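Long-range contacts in protein piwi (Drosophila melanogaster, PDB 6KR6), which binds piRNAs and, in complexes with them, represses transposable elements in the germ line, governing the methylation of transposons: residues 436-441 and 556-561; 443-448 and 476-481; 504-509 and 529-534. All coordinates share one frame; numbering follows the deposited sequence.

In the fold
Contacts 2 and 3 are the outer strand pairings of one four-stranded parallel sheet, joined in its middle because strands 446-450 and 506-510 are neighbours; contact 1 lies beside the sheet, where a loop meets the C-terminal part of helix 546-560. Contacts 1 and 3 are buried, whereas contact 2 is partly open, with exposed residues along 476-481. Contacts 2 and 3 rest on parallel backbone bonds with apolar side chains between helices, contact 1 on a single side-chain amide. Contacts 1 and 3 meet at the 5' phosphate of the RNA through Gln556, Lys560 and Gln534, while contacts 1 and 2 share a zinc ion through Asp440 and Asp443, with Lys504 of contact 3 at the same site.

Contact 1: residues 436-441 and 556-561; sequences TTPSDG and QLNCKL. With ZN (zinc ion), chain O; ZN (zinc ion), chain C; nucleotides of chain B.
One side-chain amide carries all the hydrogen bonding between the loop 436-441 and residues 556-561, the last part of helix 546-560 and what follows: Asn558 ND2 donates to the backbone O of Thr436 over 3.0 Å. The bond is nearly straight, with 171° at the hydrogen, and the acceptor lies in the plane of the Asn558 amide. The donor stands almost in line with the carbonyl of Thr436, at a C=O...N angle of 169°. The amide reaches the loop because CG is anti to the backbone N (chi1 -164°). Its other atom, OD1, lies 3.5 Å from CD of Pro438, leaving the proline ring against the oxygen side of the amide. Three residues on, Leu561 meets the same ring at about a right angle, its CD1 4.0 Å from CG of Pro438. With an alanine here in place of Asn558, the carbonyl of Thr436 would probably lose this donor and the side of the Pro438 ring its amide neighbour.

Pro438 and Asn558 are buried. Gln556 and Lys560 extend from the same helix toward the RNA. The extended Gln556 chain binds a zinc ion with OE1 at 2.0 Å, while its NE2 donates to O3' of A2 of chain B at 3.0 Å. Lys560 NZ makes a hydrogen bond to Gln556 OE1 from above the carbonyl plane, at 3.2 Å, which probably helps to hold this metal ligand. The zinc is also bound by U1 of chain B and by Leu810, the C-terminal residue, an arrangement characteristic of the metal-dependent 5'-phosphate pocket in the MID domain of PIWI-clade Argonautes.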
loop_
_atom_site.group_PDB
_atom_site.type_symbol
_atom_site.label_atom_id
_atom_site.label_comp_id
_atom_site.label_asym_id
_atom_site.label_seq_id
_atom_site.Cartn_x
_atom_site.Cartn_y
_atom_site.Cartn_z
ATOM N N THR A 436 -21.057 24.900 6.554
ATOM C CA THR A 436 -22.196 24.950 5.648
ATOM C C THR A 436 -23.302 24.066 6.203
ATOM O O THR A 436 -23.083 22.876 6.457
ATOM C CB THR A 436 -21.804 24.500 4.237
ATOM O OG1 THR A 436 -20.569 25.117 3.866
ATOM C CG2 THR A 436 -22.872 24.902 3.238
ATOM N N THR A 437 -24.482 24.649 6.391
ATOM C CA THR A 437 -25.642 23.950 6.902
ATOM C C THR A 437 -26.851 24.291 6.046
ATOM O O THR A 437 -27.049 25.459 5.696
ATOM C CB THR A 437 -25.922 24.331 8.364
ATOM O OG1 THR A 437 -24.717 24.209 9.130
ATOM C CG2 THR A 437 -26.987 23.424 8.963
ATOM N N PRO A 438 -27.648 23.298 5.665
ATOM C CA PRO A 438 -28.875 23.598 4.917
ATOM C C PRO A 438 -29.791 24.500 5.729
ATOM O O PRO A 438 -30.097 24.218 6.889
ATOM C CB PRO A 438 -29.500 22.215 4.684
ATOM C CG PRO A 438 -28.868 21.327 5.712
ATOM C CD PRO A 438 -27.481 21.853 5.891
ATOM N N SER A 439 -30.207 25.612 5.115
ATOM C CA SER A 439 -31.187 26.477 5.762
ATOM C C SER A 439 -32.480 25.723 6.035
ATOM O O SER A 439 -33.151 25.975 7.043
ATOM C CB SER A 439 -31.451 27.709 4.896
ATOM O OG SER A 439 -31.878 27.331 3.599
ATOM N N ASP A 440 -32.834 24.787 5.152
ATOM C CA ASP A 440 -33.960 23.898 5.406
ATOM C C ASP A 440 -33.735 23.056 6.653
ATOM O O ASP A 440 -34.684 22.775 7.392
ATOM C CB ASP A 440 -34.178 22.988 4.197
ATOM C CG ASP A 440 -35.622 22.952 3.731
ATOM O OD1 ASP A 440 -36.533 23.091 4.573
ATOM O OD2 ASP A 440 -35.846 22.777 2.516
ATOM N N GLY A 441 -32.490 22.652 6.904
ATOM C CA GLY A 441 -32.213 21.728 7.981
ATOM C C GLY A 441 -32.633 20.322 7.581
ATOM O O GLY A 441 -32.825 20.005 6.405
ATOM N N GLN A 556 -21.514 13.569 10.161
ATOM C CA GLN A 556 -21.665 12.628 9.054
ATOM C C GLN A 556 -22.959 12.878 8.288
ATOM O O GLN A 556 -22.981 12.802 7.058
ATOM C CB GLN A 556 -21.611 11.187 9.567
ATOM C CG GLN A 556 -21.626 10.133 8.461
ATOM C CD GLN A 556 -21.371 8.724 8.976
ATOM O OE1 GLN A 556 -21.333 7.762 8.203
ATOM N NE2 GLN A 556 -21.191 8.597 10.285
ATOM N N LEU A 557 -24.045 13.186 9.001
ATOM C CA LEU A 557 -25.329 13.440 8.352
ATOM C C LEU A 557 -25.288 14.718 7.525
ATOM O O LEU A 557 -25.789 14.751 6.391
ATOM C CB LEU A 557 -26.441 13.525 9.398
ATOM C CG LEU A 557 -26.767 12.270 10.211
ATOM C CD1 LEU A 557 -27.806 12.578 11.279
ATOM C CD2 LEU A 557 -27.242 11.149 9.309
ATOM N N ASN A 558 -24.713 15.786 8.085
ATOM C CA ASN A 558 -24.523 17.019 7.329
ATOM C C ASN A 558 -23.760 16.751 6.039
ATOM O O ASN A 558 -24.093 17.302 4.984
ATOM C CB ASN A 558 -23.785 18.052 8.186
ATOM C CG ASN A 558 -23.894 19.461 7.628
ATOM O OD1 ASN A 558 -24.971 19.904 7.236
ATOM N ND2 ASN A 558 -22.771 20.171 7.592
ATOM N N CYS A 559 -22.739 15.889 6.102
ATOM C CA CYS A 559 -22.007 15.537 4.888
ATOM C C CYS A 559 -22.872 14.731 3.926
ATOM O O CYS A 559 -22.853 14.973 2.713
ATOM C CB CYS A 559 -20.741 14.761 5.239
ATOM S SG CYS A 559 -19.510 15.746 6.096
ATOM N N LYS A 560 -23.627 13.760 4.451
ATOM C CA LYS A 560 -24.542 12.978 3.624
ATOM C C LYS A 560 -25.510 13.874 2.869
ATOM O O LYS A 560 -25.926 13.540 1.752
ATOM C CB LYS A 560 -25.325 11.985 4.488
ATOM C CG LYS A 560 -24.484 10.935 5.191
ATOM C CD LYS A 560 -24.221 9.730 4.313
ATOM C CE LYS A 560 -23.335 8.730 5.032
ATOM N NZ LYS A 560 -23.892 8.317 6.349
ATOM N N LEU A 561 -25.886 15.008 3.461
ATOM C CA LEU A 561 -26.743 15.961 2.769
ATOM C C LEU A 561 -25.998 16.765 1.713
ATOM O O LEU A 561 -26.641 17.406 0.876
ATOM C CB LEU A 561 -27.388 16.917 3.769
ATOM C CG LEU A 561 -28.278 16.289 4.838
ATOM C CD1 LEU A 561 -29.184 17.352 5.418
ATOM C CD2 LEU A 561 -29.090 15.133 4.272
HETATM ZN ZN ZN O . -36.989 21.469 3.475
HETATM ZN ZN ZN C . -20.600 5.911 7.763
ATOM O OP3 U B 1 -22.806 5.512 8.321
ATOM P P U B 1 -22.918 4.272 7.525
ATOM O OP1 U B 1 -24.127 4.381 6.673
ATOM O OP2 U B 1 -21.606 4.050 6.873
ATOM O "O5'" U B 1 -23.164 3.059 8.527
ATOM C "C5'" U B 1 -22.131 2.599 9.393
ATOM C "C4'" U B 1 -22.676 1.717 10.488
ATOM O "O4'" U B 1 -22.953 0.395 9.950
ATOM C "C3'" U B 1 -21.749 1.507 11.685
ATOM O "O3'" U B 1 -22.524 1.461 12.882
ATOM C "C2'" U B 1 -21.142 0.133 11.415
ATOM O "O2'" U B 1 -20.707 -0.553 12.570
ATOM C "C1'" U B 1 -22.302 -0.586 10.733
ATOM N N1 U B 1 -21.881 -1.688 9.854
ATOM C C2 U B 1 -22.653 -2.833 9.846
ATOM O O2 U B 1 -23.665 -2.950 10.515
ATOM N N3 U B 1 -22.206 -3.832 9.015
ATOM C C4 U B 1 -21.083 -3.808 8.216
ATOM O O4 U B 1 -20.812 -4.791 7.522
ATOM C C5 U B 1 -20.331 -2.593 8.287
ATOM C C6 U B 1 -20.743 -1.601 9.087
ATOM P P A B 2 -21.923 2.041 14.254
ATOM O OP1 A B 2 -20.690 1.268 14.554
ATOM O OP2 A B 2 -23.017 2.121 15.255
ATOM O "O5'" A B 2 -21.476 3.526 13.895
ATOM C "C5'" A B 2 -22.387 4.478 13.364
ATOM C "C4'" A B 2 -21.751 5.843 13.327
ATOM O "O4'" A B 2 -21.688 6.359 14.679
ATOM C "C3'" A B 2 -20.308 5.862 12.832
ATOM O "O3'" A B 2 -20.224 6.003 11.422
ATOM C "C2'" A B 2 -19.688 7.029 13.588
ATOM O "O2'" A B 2 -19.980 8.256 12.939
ATOM C "C1'" A B 2 -20.453 6.991 14.909
ATOM N N9 A B 2 -19.758 6.241 15.973
ATOM C C8 A B 2 -20.187 5.071 16.549
ATOM N N7 A B 2 -19.398 4.623 17.492
ATOM C C5 A B 2 -18.385 5.569 17.550
ATOM C C6 A B 2 -17.236 5.669 18.353
ATOM N N6 A B 2 -16.904 4.773 19.285
ATOM N N1 A B 2 -16.428 6.735 18.162
ATOM C C2 A B 2 -16.763 7.633 17.228
ATOM N N3 A B 2 -17.815 7.649 16.411
ATOM C C4 A B 2 -18.597 6.577 16.626
#

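Contact 2: residues 443-448 and 476-481. With ZN (zinc ion), chain O; HG (mercury (II) ion), chain H.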
loop_
_atom_site.group_PDB
_atom_site.type_symbol
_atom_site.label_atom_id
_atom_site.label_comp_id
_atom_site.label_asym_id
_atom_site.label_seq_id
_atom_site.Cartn_x
_atom_site.Cartn_y
_atom_site.Cartn_z
ATOM N N ASP A 443 -35.274 18.880 7.186
ATOM C CA ASP A 443 -36.687 19.217 7.035
ATOM C C ASP A 443 -37.548 17.979 6.806
ATOM O O ASP A 443 -38.718 17.960 7.205
ATOM C CB ASP A 443 -36.852 20.243 5.906
ATOM C CG ASP A 443 -38.026 19.951 4.990
ATOM O OD1 ASP A 443 -37.782 19.631 3.807
ATOM O OD2 ASP A 443 -39.186 20.056 5.445
ATOM N N ARG A 444 -36.993 16.931 6.200
ATOM C CA ARG A 444 -37.769 15.722 5.939
ATOM C C ARG A 444 -36.826 14.528 5.922
ATOM O O ARG A 444 -35.966 14.432 5.042
ATOM C CB ARG A 444 -38.530 15.833 4.620
ATOM C CG ARG A 444 -40.032 15.634 4.745
ATOM C CD ARG A 444 -40.633 15.158 3.432
ATOM N NE ARG A 444 -41.157 16.249 2.615
ATOM C CZ ARG A 444 -42.451 16.494 2.442
ATOM N NH1 ARG A 444 -43.355 15.721 3.029
ATOM N NH2 ARG A 444 -42.843 17.505 1.680
ATOM N N TRP A 445 -36.990 13.620 6.884
ATOM C CA TRP A 445 -36.245 12.367 6.900
ATOM C C TRP A 445 -37.073 11.325 7.642
ATOM O O TRP A 445 -38.142 11.621 8.183
ATOM C CB TRP A 445 -34.847 12.546 7.512
ATOM C CG TRP A 445 -34.813 13.062 8.924
ATOM C CD1 TRP A 445 -35.363 14.221 9.388
ATOM C CD2 TRP A 445 -34.157 12.455 10.048
ATOM N NE1 TRP A 445 -35.109 14.364 10.730
ATOM C CE2 TRP A 445 -34.369 13.294 11.159
ATOM C CE3 TRP A 445 -33.420 11.279 10.222
ATOM C CZ2 TRP A 445 -33.874 12.996 12.426
ATOM C CZ3 TRP A 445 -32.926 10.986 11.483
ATOM C CH2 TRP A 445 -33.157 11.840 12.568
ATOM N N ALA A 446 -36.578 10.091 7.648
ATOM C CA ALA A 446 -37.291 8.978 8.257
ATOM C C ALA A 446 -36.331 8.155 9.101
ATOM O O ALA A 446 -35.114 8.185 8.904
ATOM C CB ALA A 446 -37.955 8.088 7.197
ATOM N N VAL A 447 -36.896 7.416 10.054
ATOM C CA VAL A 447 -36.135 6.517 10.911
ATOM C C VAL A 447 -36.861 5.182 10.952
ATOM O O VAL A 447 -38.023 5.116 11.376
ATOM C CB VAL A 447 -35.953 7.077 12.329
ATOM C CG1 VAL A 447 -35.439 5.993 13.248
ATOM C CG2 VAL A 447 -34.994 8.253 12.313
ATOM N N ILE A 448 -36.174 4.124 10.522
ATOM C CA ILE A 448 -36.710 2.769 10.477
ATOM C C ILE A 448 -36.052 1.959 11.584
ATOM O O ILE A 448 -34.819 1.909 11.678
ATOM C CB ILE A 448 -36.475 2.119 9.103
ATOM C CG1 ILE A 448 -37.062 2.993 7.994
ATOM C CG2 ILE A 448 -37.071 0.721 9.061
ATOM C CD1 ILE A 448 -36.838 2.450 6.603
ATOM N N ARG A 476 -35.524 18.355 12.771
ATOM C CA ARG A 476 -36.902 18.210 13.207
ATOM C C ARG A 476 -37.217 16.724 13.362
ATOM O O ARG A 476 -36.372 15.858 13.121
ATOM C CB ARG A 476 -37.841 18.915 12.226
ATOM C CG ARG A 476 -37.475 20.386 12.035
ATOM C CD ARG A 476 -38.310 21.089 10.973
ATOM N NE ARG A 476 -37.719 22.379 10.614
ATOM C CZ ARG A 476 -38.222 23.219 9.715
ATOM N NH1 ARG A 476 -39.339 22.916 9.068
ATOM N NH2 ARG A 476 -37.604 24.365 9.461
ATOM N N SER A 477 -38.439 16.429 13.784
ATOM C CA SER A 477 -38.793 15.051 14.108
ATOM C C SER A 477 -38.959 14.229 12.833
ATOM O O SER A 477 -39.699 14.636 11.933
ATOM C CB SER A 477 -40.072 15.005 14.934
ATOM O OG SER A 477 -39.902 15.689 16.164
ATOM N N PRO A 478 -38.303 13.080 12.727
ATOM C CA PRO A 478 -38.376 12.270 11.508
ATOM C C PRO A 478 -39.683 11.487 11.439
ATOM O O PRO A 478 -40.539 11.571 12.318
ATOM C CB PRO A 478 -37.174 11.334 11.651
ATOM C CG PRO A 478 -37.036 11.156 13.124
ATOM C CD PRO A 478 -37.420 12.476 13.740
ATOM N N GLN A 479 -39.820 10.709 10.366
ATOM C CA GLN A 479 -40.971 9.834 10.191
ATOM C C GLN A 479 -40.721 8.506 10.891
ATOM O O GLN A 479 -39.719 7.833 10.627
ATOM C CB GLN A 479 -41.269 9.598 8.710
ATOM C CG GLN A 479 -42.464 8.682 8.480
ATOM C CD GLN A 479 -42.745 8.431 7.013
ATOM O OE1 GLN A 479 -41.989 8.859 6.142
ATOM N NE2 GLN A 479 -43.840 7.734 6.730
ATOM N N GLU A 480 -41.640 8.136 11.775
ATOM C CA GLU A 480 -41.550 6.886 12.516
ATOM C C GLU A 480 -41.867 5.713 11.593
ATOM O O GLU A 480 -42.950 5.661 11.000
ATOM C CB GLU A 480 -42.519 6.939 13.697
ATOM C CG GLU A 480 -42.583 5.702 14.567
ATOM C CD GLU A 480 -43.525 5.881 15.749
ATOM O OE1 GLU A 480 -43.590 7.003 16.295
ATOM O OE2 GLU A 480 -44.205 4.904 16.129
ATOM N N PHE A 481 -40.930 4.769 11.466
ATOM C CA PHE A 481 -41.124 3.558 10.666
ATOM C C PHE A 481 -40.748 2.370 11.547
ATOM O O PHE A 481 -39.604 1.902 11.533
ATOM C CB PHE A 481 -40.301 3.603 9.382
ATOM C CG PHE A 481 -41.131 3.680 8.132
ATOM C CD1 PHE A 481 -41.477 2.530 7.443
ATOM C CD2 PHE A 481 -41.568 4.903 7.648
ATOM C CE1 PHE A 481 -42.242 2.595 6.293
ATOM C CE2 PHE A 481 -42.334 4.976 6.500
ATOM C CZ PHE A 481 -42.672 3.821 5.821
HETATM ZN ZN ZN O . -36.989 21.469 3.475
HETATM HG HG HG H . -39.757 8.970 4.556
#
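With CG of Trp445 set between its backbone N and carbonyl carbon (chi1 59°), the indole lies alongside Pro478, and NE1 is brought to the backbone of Arg476. Pro478 CB sits over one ring face in a CH-pi contact, 3.6 Å from the centroid of the five-membered ring. At the indole edge, NE1 donates to Arg476 O at 3.1 Å, approaching from above the carbonyl plane. Val447 completes the apolar group: its CG2, anti to the carbonyl carbon, lies 3.6 Å from CG of Pro478. The backbones pair in parallel. Gln479 N bonds to Trp445 O, and Val447 takes part through both N and O, its N giving to Gln479 O and its O receiving Phe481 N. Ile448 CG1 lies 3.6 Å from Phe481 CB, the two side chains pointing the same way. The extended Gln479 side chain puts OE1 2.7 Å from a mercury ion, which Cys498 and Ser501 also bind. Strand 479-483 is an outermost strand of the sheet. Trp445, Val447 and Pro478 pack on helix 454-471, which links the two strands in a beta-alpha-beta unit, while Ala446, Ile448 and Phe481 face helix 488-499; strand 506-510 flanks 446-450 on its other edge.

Contact 3: residues 504-509 and 529-534; sequences KLILCL and RAVPTQ. With nucleotides of chain B.
Gln534 and Ile506 bury the largest areas here, followed by Pro532, and their backbones carry most of the parallel pairing. Ile506 bonds through both of its polar atoms: its N donates to Pro532 O at 3.1 Å, in the carbonyl plane, and its O accepts Gln534 N at 2.8 Å. Gln534 O in turn receives Cys508 N. On one face, the side chains of Ile506 and Val531 cross at about a right angle, Ile506 CG1 3.7 Å from Val531 CG1. On the other, Gln534 lies alongside Leu507, with CG 4.0 Å from CG of Leu507. The glutamine first follows the leucine, CG anti to the backbone N (chi1 176°), then bends at chi2 (57°) and carries its amide away toward the RNA. There NE2 makes a weak hydrogen bond to OP3 of U1 of chain B at 2.8 Å, close to Gln556 of the metal-binding 5'-end site. The Pro532 ring rests beside the Lys504 carbonyl. Strand 533-537 is an outermost strand of the Rossmann-like MID sheet, tied to 506-510 by helix 515-528. Ile506, Val531 and Thr533 pack on helix 488-499; on the opposite face Leu507 meets helix 454-471, and Leu505 and Gln534 meet helix 546-560.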
loop_
_atom_site.group_PDB
_atom_site.type_symbol
_atom_site.label_atom_id
_atom_site.label_comp_id
_atom_site.label_asym_id
_atom_site.label_seq_id
_atom_site.Cartn_x
_atom_site.Cartn_y
_atom_site.Cartn_z
ATOM N N LYS A 504 -35.066 13.336 2.665
ATOM C CA LYS A 504 -33.689 13.768 2.460
ATOM C C LYS A 504 -32.696 12.730 2.966
ATOM O O LYS A 504 -31.555 12.684 2.494
ATOM C CB LYS A 504 -33.433 15.110 3.152
ATOM C CG LYS A 504 -34.240 16.281 2.625
ATOM C CD LYS A 504 -33.583 17.594 3.039
ATOM C CE LYS A 504 -34.570 18.556 3.685
ATOM N NZ LYS A 504 -35.551 19.097 2.708
ATOM N N LEU A 505 -33.106 11.898 3.920
ATOM C CA LEU A 505 -32.197 10.955 4.553
ATOM C C LEU A 505 -33.016 9.878 5.247
ATOM O O LEU A 505 -34.191 10.076 5.566
ATOM C CB LEU A 505 -31.269 11.667 5.544
ATOM C CG LEU A 505 -30.094 10.889 6.135
ATOM C CD1 LEU A 505 -28.854 11.760 6.150
ATOM C CD2 LEU A 505 -30.431 10.404 7.534
ATOM N N ILE A 506 -32.384 8.724 5.464
ATOM C CA ILE A 506 -33.017 7.589 6.128
ATOM C C ILE A 506 -32.015 6.984 7.101
ATOM O O ILE A 506 -30.970 6.474 6.684
ATOM C CB ILE A 506 -33.498 6.524 5.127
ATOM C CG1 ILE A 506 -34.651 7.068 4.280
ATOM C CG2 ILE A 506 -33.921 5.261 5.853
ATOM C CD1 ILE A 506 -35.153 6.096 3.236
ATOM N N LEU A 507 -32.325 7.041 8.393
ATOM C CA LEU A 507 -31.502 6.425 9.423
ATOM C C LEU A 507 -32.124 5.095 9.826
ATOM O O LEU A 507 -33.332 5.022 10.077
ATOM C CB LEU A 507 -31.362 7.345 10.638
ATOM C CG LEU A 507 -30.221 7.054 11.617
ATOM C CD1 LEU A 507 -29.808 8.335 12.318
ATOM C CD2 LEU A 507 -30.611 5.997 12.642
ATOM N N CYS A 508 -31.302 4.052 9.891
ATOM C CA CYS A 508 -31.761 2.702 10.194
ATOM C C CYS A 508 -31.013 2.174 11.410
ATOM O O CYS A 508 -29.784 2.053 11.383
ATOM C CB CYS A 508 -31.561 1.771 8.997
ATOM S SG CYS A 508 -32.609 2.154 7.577
ATOM N N LEU A 509 -31.757 1.860 12.467
ATOM C CA LEU A 509 -31.190 1.275 13.676
ATOM C C LEU A 509 -31.153 -0.240 13.510
ATOM O O LEU A 509 -32.187 -0.866 13.253
ATOM C CB LEU A 509 -32.011 1.673 14.902
ATOM C CG LEU A 509 -31.344 1.522 16.271
ATOM C CD1 LEU A 509 -30.089 2.375 16.343
ATOM C CD2 LEU A 509 -32.311 1.892 17.387
ATOM N N ARG A 529 -32.604 2.997 -5.504
ATOM C CA ARG A 529 -33.145 4.328 -5.287
ATOM C C ARG A 529 -31.988 5.315 -5.125
ATOM O O ARG A 529 -30.820 4.977 -5.348
ATOM C CB ARG A 529 -34.084 4.327 -4.077
ATOM C CG ARG A 529 -35.010 3.117 -4.005
ATOM C CD ARG A 529 -35.835 2.950 -5.276
ATOM N NE ARG A 529 -36.842 3.995 -5.427
ATOM C CZ ARG A 529 -38.100 3.881 -5.014
ATOM N NH1 ARG A 529 -38.508 2.765 -4.425
ATOM N NH2 ARG A 529 -38.951 4.882 -5.191
ATOM N N ALA A 530 -32.313 6.550 -4.738
ATOM C CA ALA A 530 -31.314 7.607 -4.596
ATOM C C ALA A 530 -31.566 8.399 -3.311
ATOM O O ALA A 530 -31.870 9.588 -3.322
ATOM C CB ALA A 530 -31.315 8.522 -5.819
ATOM N N VAL A 531 -31.426 7.722 -2.170
ATOM C CA VAL A 531 -31.654 8.321 -0.864
ATOM C C VAL A 531 -30.432 8.073 0.009
ATOM O O VAL A 531 -30.078 6.917 0.260
ATOM C CB VAL A 531 -32.916 7.768 -0.178
ATOM C CG1 VAL A 531 -33.096 8.405 1.192
ATOM C CG2 VAL A 531 -34.145 8.004 -1.046
ATOM N N PRO A 532 -29.747 9.111 0.492
ATOM C CA PRO A 532 -28.635 8.887 1.423
ATOM C C PRO A 532 -29.134 8.322 2.744
ATOM O O PRO A 532 -30.152 8.760 3.284
ATOM C CB PRO A 532 -28.026 10.284 1.596
ATOM C CG PRO A 532 -29.113 11.226 1.216
ATOM C CD PRO A 532 -29.923 10.535 0.162
ATOM N N THR A 533 -28.410 7.330 3.260
ATOM C CA THR A 533 -28.843 6.588 4.432
ATOM C C THR A 533 -27.759 6.597 5.503
ATOM O O THR A 533 -26.579 6.823 5.226
ATOM C CB THR A 533 -29.203 5.136 4.081
ATOM O OG1 THR A 533 -28.033 4.446 3.627
ATOM C CG2 THR A 533 -30.268 5.096 2.994
ATOM N N GLN A 534 -28.184 6.336 6.738
ATOM C CA GLN A 534 -27.294 6.266 7.889
ATOM C C GLN A 534 -27.639 5.032 8.708
ATOM O O GLN A 534 -28.813 4.783 8.995
ATOM C CB GLN A 534 -27.405 7.524 8.755
ATOM C CG GLN A 534 -26.578 7.462 10.024
ATOM C CD GLN A 534 -25.109 7.224 9.746
ATOM O OE1 GLN A 534 -24.486 7.952 8.972
ATOM N NE2 GLN A 534 -24.547 6.197 10.372
ATOM O OP3 U B 1 -22.806 5.512 8.321
ATOM P P U B 1 -22.918 4.272 7.525
ATOM O OP1 U B 1 -24.127 4.381 6.673
ATOM O OP2 U B 1 -21.606 4.050 6.873
ATOM O "O5'" U B 1 -23.164 3.059 8.527
ATOM C "C5'" U B 1 -22.131 2.599 9.393
ATOM C "C4'" U B 1 -22.676 1.717 10.488
ATOM O "O4'" U B 1 -22.953 0.395 9.950
ATOM C "C3'" U B 1 -21.749 1.507 11.685
ATOM O "O3'" U B 1 -22.524 1.461 12.882
ATOM C "C2'" U B 1 -21.142 0.133 11.415
ATOM O "O2'" U B 1 -20.707 -0.553 12.570
ATOM C "C1'" U B 1 -22.302 -0.586 10.733
ATOM N N1 U B 1 -21.881 -1.688 9.854
ATOM C C2 U B 1 -22.653 -2.833 9.846
ATOM O O2 U B 1 -23.665 -2.950 10.515
ATOM N N3 U B 1 -22.206 -3.832 9.015
ATOM C C4 U B 1 -21.083 -3.808 8.216
ATOM O O4 U B 1 -20.812 -4.791 7.522
ATOM C C5 U B 1 -20.331 -2.593 8.287
ATOM C C6 U B 1 -20.743 -1.601 9.087
#